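Local coordinates for protein cortical-lytic enzyme (Bacillus cereus, PDB 4S3J) that cleaves partially degraded cortex peptidoglycan during spore germination as an N-acetylglucosaminidase, probably recognising the muramic acid delta-lactam residues peculiar to spores, at residues 6-9 with 10-14; 33-36 with 37-40; 224-227 with 228-231. All coordinates share one frame; numbering follows the deposited sequence.

Contact 1. Residues 6-9 with 10-14; sequences VTVR and SGDSV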
ATOM      1  N   VAL A   6       8.061 -18.772  -0.682  1.00 12.99           N
ATOM      2  CA  VAL A   6       7.988 -20.053  -1.392  1.00 12.70           C
ATOM      3  C   VAL A   6       6.620 -20.151  -2.080  1.00 13.59           C
ATOM      4  O   VAL A   6       5.591 -19.874  -1.453  1.00 16.81           O
ATOM      5  CB  VAL A   6       8.176 -21.255  -0.446  1.00 13.85           C
ATOM      6  CG1 VAL A   6       8.013 -22.575  -1.198  1.00 17.43           C
ATOM      7  CG2 VAL A   6       9.546 -21.200   0.187  1.00 13.16           C
ATOM      8  N   THR A   7       6.606 -20.557  -3.347  1.00 12.59           N
ATOM      9  CA  THR A   7       5.351 -20.781  -4.062  1.00 12.40           C
ATOM     10  C   THR A   7       4.928 -22.236  -3.918  1.00 12.51           C
ATOM     11  O   THR A   7       5.725 -23.149  -4.160  1.00 13.27           O
ATOM     12  CB  THR A   7       5.492 -20.423  -5.562  1.00 16.46           C
ATOM     13  OG1 THR A   7       5.786 -19.035  -5.699  1.00 21.28           O
ATOM     14  CG2 THR A   7       4.212 -20.675  -6.333  1.00 18.58           C
ATOM     15  N   VAL A   8       3.677 -22.439  -3.506  1.00 11.44           N
ATOM     16  CA  VAL A   8       3.115 -23.768  -3.300  1.00 11.09           C
ATOM     17  C   VAL A   8       3.042 -24.537  -4.629  1.00 12.61           C
ATOM     18  O   VAL A   8       2.681 -23.992  -5.673  1.00 12.16           O
ATOM     19  CB  VAL A   8       1.713 -23.655  -2.660  1.00 10.79           C
ATOM     20  CG1 VAL A   8       0.989 -25.002  -2.615  1.00 11.45           C
ATOM     21  CG2 VAL A   8       1.820 -23.064  -1.247  1.00 11.23           C
ATOM     22  N   ARG A   9       3.480 -25.786  -4.574  1.00 12.01           N
ATOM     23  CA  ARG A   9       3.458 -26.722  -5.715  1.00 11.83           C
ATOM     24  C   ARG A   9       2.490 -27.866  -5.417  1.00 12.54           C
ATOM     25  O   ARG A   9       2.115 -28.111  -4.261  1.00 12.40           O
ATOM     26  CB  ARG A   9       4.853 -27.248  -6.002  1.00 13.83           C
ATOM     27  CG  ARG A   9       5.778 -26.125  -6.469  1.00 17.60           C
ATOM     28  CD  ARG A   9       7.199 -26.560  -6.816  1.00 33.16           C
ATOM     29  NE  ARG A   9       7.801 -27.451  -5.839  1.00 59.28           N
ATOM     30  CZ  ARG A   9       9.019 -27.962  -5.967  1.00 79.29           C
ATOM     31  NH1 ARG A   9       9.755 -27.666  -7.030  1.00 78.71           N
ATOM     32  NH2 ARG A   9       9.504 -28.774  -5.036  1.00 91.26           N
ATOM     33  N   SER A  10       2.142 -28.602  -6.468  1.00 14.46           N
ATOM     34  CA  SER A  10       1.216 -29.732  -6.357  1.00 14.82           C
ATOM     35  C   SER A  10       1.628 -30.716  -5.267  1.00 14.78           C
ATOM     36  O   SER A  10       2.764 -31.185  -5.237  1.00 15.72           O
ATOM     37  CB  SER A  10       1.164 -30.492  -7.686  1.00 16.05           C
ATOM     38  OG  SER A  10       0.843 -29.628  -8.761  1.00 30.30           O
ATOM     39  N   GLY A  11       0.700 -31.017  -4.367  1.00 15.39           N
ATOM     40  CA  GLY A  11       0.954 -31.984  -3.307  1.00 15.52           C
ATOM     41  C   GLY A  11       1.406 -31.423  -1.980  1.00 14.48           C
ATOM     42  O   GLY A  11       1.420 -32.130  -0.967  1.00 19.33           O
ATOM     43  N   ASP A  12       1.804 -30.156  -1.972  1.00 14.76           N
ATOM     44  CA  ASP A  12       2.296 -29.518  -0.742  1.00 13.06           C
ATOM     45  C   ASP A  12       1.212 -29.351   0.323  1.00 12.95           C
ATOM     46  O   ASP A  12       0.054 -29.024   0.021  1.00 12.18           O
ATOM     47  CB  ASP A  12       2.834 -28.118  -1.024  1.00 11.96           C
ATOM     48  CG  ASP A  12       4.167 -28.077  -1.744  1.00 14.13           C
ATOM     49  OD1 ASP A  12       4.896 -29.091  -1.825  1.00 15.50           O
ATOM     50  OD2 ASP A  12       4.515 -26.956  -2.218  1.00 14.62           O
ATOM     51  N   SER A  13       1.608 -29.555   1.571  1.00 13.72           N
ATOM     52  CA  SER A  13       0.814 -29.195   2.747  1.00 11.90           C
ATOM     53  C   SER A  13       1.698 -28.428   3.729  1.00 15.66           C
ATOM     54  O   SER A  13       2.914 -28.365   3.554  1.00 12.49           O
ATOM     55  CB  SER A  13       0.245 -30.444   3.404  1.00 12.99           C
ATOM     56  OG  SER A  13       1.284 -31.269   3.928  1.00 14.39           O
ATOM     57  N   VAL A  14       1.110 -27.819   4.756  1.00 13.60           N
ATOM     58  CA  VAL A  14       1.948 -27.191   5.782  1.00 12.54           C
ATOM     59  C   VAL A  14       2.876 -28.230   6.407  1.00 14.14           C
ATOM     60  O   VAL A  14       3.975 -27.896   6.818  1.00 13.86           O
ATOM     61  CB  VAL A  14       1.121 -26.468   6.873  1.00 16.77           C
ATOM     62  CG1 VAL A  14       0.316 -25.323   6.228  1.00 13.50           C
ATOM     63  CG2 VAL A  14       0.216 -27.402   7.624  1.00 18.80           C
TER
HETATM   64  O   HOH W   1       6.629 -25.501  -2.873  1.00 21.78           O
HETATM   65  O   HOH W   2       7.443 -28.976  -3.070  1.00 31.82           O

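Contact 2. Residues 33-36 with 37-40; sequences GLNP and AETL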
ATOM      1  N   GLY A  33      -1.104 -16.633   8.346  1.00 22.25           N
ATOM      2  CA  GLY A  33      -2.492 -16.426   8.732  1.00 25.22           C
ATOM      3  C   GLY A  33      -3.405 -17.490   8.167  1.00 26.92           C
ATOM      4  O   GLY A  33      -4.516 -17.209   7.720  1.00 26.82           O
ATOM      5  N   LEU A  34      -2.933 -18.730   8.164  1.00 18.88           N
ATOM      6  CA  LEU A  34      -3.727 -19.798   7.622  1.00 17.99           C
ATOM      7  C   LEU A  34      -4.740 -20.327   8.617  1.00 16.05           C
ATOM      8  O   LEU A  34      -4.538 -20.268   9.826  1.00 20.91           O
ATOM      9  CB  LEU A  34      -2.841 -20.967   7.192  1.00 16.35           C
ATOM     10  CG  LEU A  34      -1.708 -20.628   6.227  1.00 16.82           C
ATOM     11  CD1 LEU A  34      -0.860 -21.878   5.957  1.00 14.81           C
ATOM     12  CD2 LEU A  34      -2.257 -20.097   4.931  1.00 15.77           C
ATOM     13  N   ASN A  35      -5.799 -20.913   8.074  1.00 19.03           N
ATOM     14  CA  ASN A  35      -6.649 -21.810   8.845  1.00 20.35           C
ATOM     15  C   ASN A  35      -6.003 -23.173   8.742  1.00 16.24           C
ATOM     16  O   ASN A  35      -5.889 -23.696   7.647  1.00 19.01           O
ATOM     17  CB  ASN A  35      -8.068 -21.823   8.291  1.00 26.25           C
ATOM     18  CG  ASN A  35      -8.986 -22.792   9.023  1.00 26.59           C
ATOM     19  OD1 ASN A  35      -8.548 -23.760   9.654  1.00 24.60           O
ATOM     20  ND2 ASN A  35     -10.278 -22.527   8.942  1.00 28.48           N
ATOM     21  N   PRO A  36      -5.554 -23.745   9.877  1.00 19.41           N
ATOM     22  CA  PRO A  36      -4.725 -24.948   9.802  1.00 18.64           C
ATOM     23  C   PRO A  36      -5.443 -26.138   9.205  1.00 18.19           C
ATOM     24  O   PRO A  36      -4.791 -27.099   8.776  1.00 21.75           O
ATOM     25  CB  PRO A  36      -4.357 -25.216  11.280  1.00 20.03           C
ATOM     26  CG  PRO A  36      -5.394 -24.529  12.077  1.00 31.30           C
ATOM     27  CD  PRO A  36      -5.766 -23.311  11.272  1.00 22.47           C
ATOM     28  N   ALA A  37      -6.762 -26.075   9.177  1.00 21.42           N
ATOM     29  CA  ALA A  37      -7.546 -27.175   8.627  1.00 23.26           C
ATOM     30  C   ALA A  37      -7.653 -27.140   7.101  1.00 24.26           C
ATOM     31  O   ALA A  37      -8.024 -28.139   6.502  1.00 25.26           O
ATOM     32  CB  ALA A  37      -8.937 -27.173   9.244  1.00 26.11           C
ATOM     33  N   GLU A  38      -7.314 -26.019   6.471  1.00 17.33           N
ATOM     34  CA  GLU A  38      -7.533 -25.847   5.040  1.00 18.05           C
ATOM     35  C   GLU A  38      -6.349 -26.319   4.191  1.00 19.11           C
ATOM     36  O   GLU A  38      -5.195 -26.259   4.608  1.00 22.24           O
ATOM     37  CB  GLU A  38      -7.817 -24.367   4.742  1.00 17.99           C
ATOM     38  CG  GLU A  38      -9.245 -23.962   5.103  1.00 31.78           C
ATOM     39  CD  GLU A  38      -9.516 -22.473   4.987  1.00 32.84           C
ATOM     40  OE1 GLU A  38      -8.562 -21.673   4.898  1.00 31.72           O
ATOM     41  OE2 GLU A  38     -10.703 -22.101   5.012  1.00 29.58           O
ATOM     42  N   THR A  39      -6.650 -26.774   2.979  1.00 14.32           N
ATOM     43  CA  THR A  39      -5.638 -27.157   2.022  1.00 13.49           C
ATOM     44  C   THR A  39      -4.876 -25.935   1.513  1.00 14.96           C
ATOM     45  O   THR A  39      -5.374 -24.788   1.588  1.00 18.71           O
ATOM     46  CB  THR A  39      -6.277 -27.870   0.839  1.00 21.80           C
ATOM     47  OG1 THR A  39      -7.212 -26.967   0.242  1.00 25.81           O
ATOM     48  CG2 THR A  39      -7.010 -29.115   1.308  1.00 17.33           C
ATOM     49  N   LEU A  40      -3.656 -26.170   1.035  1.00 12.53           N
ATOM     50  CA  LEU A  40      -2.910 -25.157   0.302  1.00 11.50           C
ATOM     51  C   LEU A  40      -3.337 -25.147  -1.163  1.00 17.50           C
ATOM     52  O   LEU A  40      -3.718 -26.177  -1.734  1.00 18.25           O
ATOM     53  CB  LEU A  40      -1.400 -25.392   0.410  1.00 11.64           C
ATOM     54  CG  LEU A  40      -0.791 -25.353   1.817  1.00 10.60           C
ATOM     55  CD1 LEU A  40       0.704 -25.601   1.770  1.00 10.71           C
ATOM     56  CD2 LEU A  40      -1.080 -24.023   2.526  1.00 11.29           C
TER
HETATM   57  O   HOH W   3      -5.990 -21.064   5.170  1.00 22.29           O
HETATM   58  O   HOH W   4      -3.706 -24.503   6.197  1.00 34.68           O
HETATM   59  O   HOH W   5     -11.289 -20.161   7.242  1.00 38.02           O
HETATM   60  O   HOH W   6      -3.177 -26.502   6.298  1.00 29.01           O

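Contact 3. Residues 224-227 with 228-231; sequences PEDR and EAYN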
ATOM      1  N   PRO A 224      -9.700  22.960 -12.316  1.00 30.25           N
ATOM      2  CA  PRO A 224      -8.406  23.397 -12.865  1.00 25.51           C
ATOM      3  C   PRO A 224      -8.084  24.862 -12.567  1.00 24.16           C
ATOM      4  O   PRO A 224      -6.916  25.233 -12.428  1.00 29.24           O
ATOM      5  CB  PRO A 224      -8.569  23.204 -14.374  1.00 35.11           C
ATOM      6  CG  PRO A 224      -9.741  22.365 -14.565  1.00 40.54           C
ATOM      7  CD  PRO A 224     -10.600  22.435 -13.354  1.00 33.80           C
ATOM      8  N   GLU A 225      -9.119  25.695 -12.480  1.00 26.53           N
ATOM      9  CA  GLU A 225      -8.916  27.117 -12.237  1.00 29.18           C
ATOM     10  C   GLU A 225      -8.405  27.388 -10.820  1.00 29.95           C
ATOM     11  O   GLU A 225      -7.978  28.488 -10.514  1.00 33.00           O
ATOM     12  CB  GLU A 225     -10.225  27.879 -12.478  1.00 35.65           C
ATOM     13  CG  GLU A 225     -10.708  27.869 -13.934  1.00 36.40           C
ATOM     14  CD  GLU A 225     -11.534  26.642 -14.317  1.00 31.42           C
ATOM     15  OE1 GLU A 225     -11.833  25.786 -13.458  1.00 30.45           O
ATOM     16  OE2 GLU A 225     -11.879  26.539 -15.508  1.00 41.84           O
ATOM     17  N   ASP A 226      -8.467  26.378  -9.958  1.00 27.81           N
ATOM     18  CA  ASP A 226      -8.033  26.503  -8.572  1.00 27.90           C
ATOM     19  C   ASP A 226      -6.643  25.915  -8.317  1.00 25.15           C
ATOM     20  O   ASP A 226      -6.237  25.788  -7.164  1.00 24.97           O
ATOM     21  CB  ASP A 226      -9.051  25.823  -7.649  1.00 23.03           C
ATOM     22  CG  ASP A 226     -10.322  26.638  -7.492  1.00 24.55           C
ATOM     23  OD1 ASP A 226     -10.243  27.873  -7.666  1.00 27.94           O
ATOM     24  OD2 ASP A 226     -11.384  26.036  -7.186  1.00 25.20           O
ATOM     25  N   ARG A 227      -5.925  25.557  -9.379  1.00 24.95           N
ATOM     26  CA  ARG A 227      -4.574  24.987  -9.232  1.00 24.09           C
ATOM     27  C   ARG A 227      -3.692  25.876  -8.353  1.00 22.93           C
ATOM     28  O   ARG A 227      -3.173  25.441  -7.319  1.00 25.34           O
ATOM     29  CB  ARG A 227      -3.917  24.789 -10.607  1.00 25.48           C
ATOM     30  CG  ARG A 227      -2.511  24.198 -10.552  1.00 29.87           C
ATOM     31  CD  ARG A 227      -1.905  24.036 -11.951  1.00 27.67           C
ATOM     32  NE  ARG A 227      -1.900  25.303 -12.664  1.00 31.80           N
ATOM     33  CZ  ARG A 227      -1.004  26.264 -12.481  1.00 38.06           C
ATOM     34  NH1 ARG A 227      -0.029  26.109 -11.598  1.00 37.69           N
ATOM     35  NH2 ARG A 227      -1.105  27.396 -13.170  1.00 37.53           N
ATOM     36  N   GLU A 228      -3.543  27.138  -8.742  1.00 25.61           N
ATOM     37  CA  GLU A 228      -2.658  28.022  -7.996  1.00 29.87           C
ATOM     38  C   GLU A 228      -3.253  28.422  -6.640  1.00 28.41           C
ATOM     39  O   GLU A 228      -2.499  28.611  -5.683  1.00 26.18           O
ATOM     40  CB  GLU A 228      -2.315  29.260  -8.826  1.00 36.41           C
ATOM     41  CG  GLU A 228      -1.408  30.239  -8.108  1.00 48.48           C
ATOM     42  CD  GLU A 228      -0.109  29.608  -7.614  1.00 59.65           C
ATOM     43  OE1 GLU A 228       0.404  28.654  -8.252  1.00 49.22           O
ATOM     44  OE2 GLU A 228       0.386  30.074  -6.564  1.00 43.33           O
ATOM     45  N   ALA A 229      -4.586  28.531  -6.545  1.00 26.45           N
ATOM     46  CA  ALA A 229      -5.241  28.805  -5.260  1.00 24.44           C
ATOM     47  C   ALA A 229      -4.998  27.658  -4.260  1.00 22.92           C
ATOM     48  O   ALA A 229      -4.874  27.884  -3.055  1.00 27.41           O
ATOM     49  CB  ALA A 229      -6.747  29.054  -5.457  1.00 23.67           C
ATOM     50  N   TYR A 230      -4.937  26.425  -4.754  1.00 22.85           N
ATOM     51  CA  TYR A 230      -4.618  25.284  -3.901  1.00 23.04           C
ATOM     52  C   TYR A 230      -3.156  25.391  -3.436  1.00 22.27           C
ATOM     53  O   TYR A 230      -2.853  25.202  -2.256  1.00 23.81           O
ATOM     54  CB  TYR A 230      -4.854  23.961  -4.650  1.00 22.04           C
ATOM     55  CG  TYR A 230      -4.792  22.689  -3.815  1.00 21.07           C
ATOM     56  CD1 TYR A 230      -4.776  22.721  -2.422  1.00 23.82           C
ATOM     57  CD2 TYR A 230      -4.746  21.453  -4.431  1.00 23.64           C
ATOM     58  CE1 TYR A 230      -4.722  21.548  -1.672  1.00 25.84           C
ATOM     59  CE2 TYR A 230      -4.682  20.265  -3.683  1.00 23.27           C
ATOM     60  CZ  TYR A 230      -4.679  20.329  -2.306  1.00 21.38           C
ATOM     61  OH  TYR A 230      -4.622  19.181  -1.554  1.00 21.82           O
ATOM     62  N   ASN A 231      -2.255  25.696  -4.362  1.00 24.88           N
ATOM     63  CA  ASN A 231      -0.855  25.931  -3.994  1.00 23.37           C
ATOM     64  C   ASN A 231      -0.730  27.006  -2.921  1.00 24.59           C
ATOM     65  O   ASN A 231      -0.018  26.825  -1.938  1.00 27.43           O
ATOM     66  CB  ASN A 231      -0.006  26.320  -5.212  1.00 29.57           C
ATOM     67  CG  ASN A 231       0.086  25.222  -6.234  1.00 28.82           C
ATOM     68  OD1 ASN A 231      -0.077  24.043  -5.911  1.00 26.26           O
ATOM     69  ND2 ASN A 231       0.363  25.594  -7.483  1.00 28.13           N
TER
HETATM   70  O   HOH W   7      -6.142  29.464  -8.970  1.00 30.21           O
HETATM   71  O   HOH W   8      -4.662  28.564 -11.007  1.00 38.36           O

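Contact 1. Residues 6-9 with 10-14
A type II beta turn from R9 to D12 joins the first strand of the first LysM domain, 3-7, to helix 14-21. D12 N closes it on R9 O at 3.1 Å. G11, at the third position with a positive phi, sits where a side chain would jam against the preceding carbonyl oxygen. The carboxylate of D12 then reaches back to the R9 end of the turn. With CG beside its own backbone N (chi1 -73°), OD2 receives R9 N at 2.8 Å; the bond is almost straight, 172° at the hydrogen, but the donor stands above the carboxylate plane rather than in it. R9 and D12 thus hold each other twice, backbone to backbone and backbone to carboxylate.

Two waters extend this grip. One donates to D12 OD2 at 2.6 Å and also to T7 O, tying the carboxylate to the end of the strand. The other lies at the edge of the R9 guanidinium, in its plane, accepts from NH2 at 2.9 Å and donates to D12 OD1, so arginine and aspartate meet through water instead of a direct salt bridge. On the apolar side, V8 CG1 lies 4.0 Å from D12 CB, the two side chains running past each other in opposite directions.

Beyond the turn S13 is the N-cap of helix 14-21; its OG caps a backbone N, while its own N bonds to S16 OG, consistent with a capping box. G11-D12-S13 matches the Gly-Asp-Ser/Thr signature of LysM domains, at the link from first strand to first helix of their beta-alpha-alpha-beta fold.

Contact 2. Residues 33-36 with 37-40
N35 turns its CG anti to the backbone N (chi1 177°), while E38 keeps CG anti to its carbonyl carbon (chi1 -78°) and runs extended beyond it; together these rotations bring the amide and the carboxylate over one another. The planes lie 30° apart and stacked, the side chains crossing at about a right angle. Between the two side chains the nearest approach is E38 OE1 to N35 CB, 3.4 Å. Water completes the link: one molecule joins the side-chain ends, accepting from N35 ND2 and donating to E38 OE2 at 3.0 Å, and another accepts from the backbone N of N35 and donates to E38 OE1 at 2.7 Å.

The same N35 torsion swings OD1 forward to take A37 N at 3.0 Å, the donor tilted out of the carbonyl plane. The N35 backbone carbonyl does the same one residue further on: E38 N bonds to N35 O at 3.0 Å, closing a type I beta turn with P36 and A37 at its corners. N35 therefore holds the chain beyond P36 twice, once by its side chain and once by its carbonyl.

Where the chain has doubled back, L34 CD1 meets L40 CD2 at 4.1 Å, the side chains crossing at about a right angle. They face into the LysM domain, L34 packing on V29 of helix 25-31 and L40 on L17 of helix 14-21. Outward, T39 O accepts a hydrogen bond from R353, and E38 OE1 forms a long, weak ion pair with the same arginine, linking this loop to helix 345-354 of the catalytic region.

Just upstream, G33 is the C-prime residue of a Schellman motif ending helix 25-31. What follows is an Asx turn combined with a type I beta turn, on the connection to the second strand of this first LysM domain, 45-49.

Contact 3. Residues 224-227 with 228-231
D226 O accepts Y230 N at 2.8 Å and R227 O accepts N231 N at 3.1 Å, the first i to i+4 bonds of helix 227-240 as it takes over from the 3-10 turn 224-226. In this TIM barrel of glycosyl hydrolase family 18, the helix follows strand 214-218 and the segment bearing E220, the probable proton donor.

D226 occupies the N-cap position but makes no capping bond: its carboxylate goes to R191 in a salt bridge and to S187, both on helix 183-191. Water serves the first turn instead, one molecule accepting from A229 N at 3.0 Å and donating to E225 O, another accepting from E228 N.

The Y230 ring meets F219, the residue before E220. On another flank, R227 has CG anti to its backbone N (chi1 180°) and bends at chi3, bringing NH1 to 4.2 Å from N231 ND2, with the guanidinium and amide planes 62° apart. Both donors turn to D268, whose OD2 takes R227 NH1 in a salt bridge and N231 ND2 in a hydrogen bond. E228 OE2 forms a salt bridge with R235; its OE1 accepts N231 ND2 at 3.2 Å, nearly straight at 170°, in the plane of the amide but above that of the carboxylate.

Overall arrangement
Contacts 1 and 2 belong to one LysM domain and touch: their centres are 12 Å apart, V14 CG1 lies 3.6 Å from L34 CD1, and L40 CD1 comes within 3.6 Å of S13 C. The turn after the first strand and the loop before the second thus pack against each other through V8, V14, L34 and L40. Contact 3 stands on the opposite side of the chain's centre, in the glycosidase barrel, its centre 54 Å from that of contact 1 and 52 Å from that of contact 2. It is the one near the probable proton donor, the side chain of Y230 being about 8 Å from that of E220; contacts 1 and 2 lie away from it.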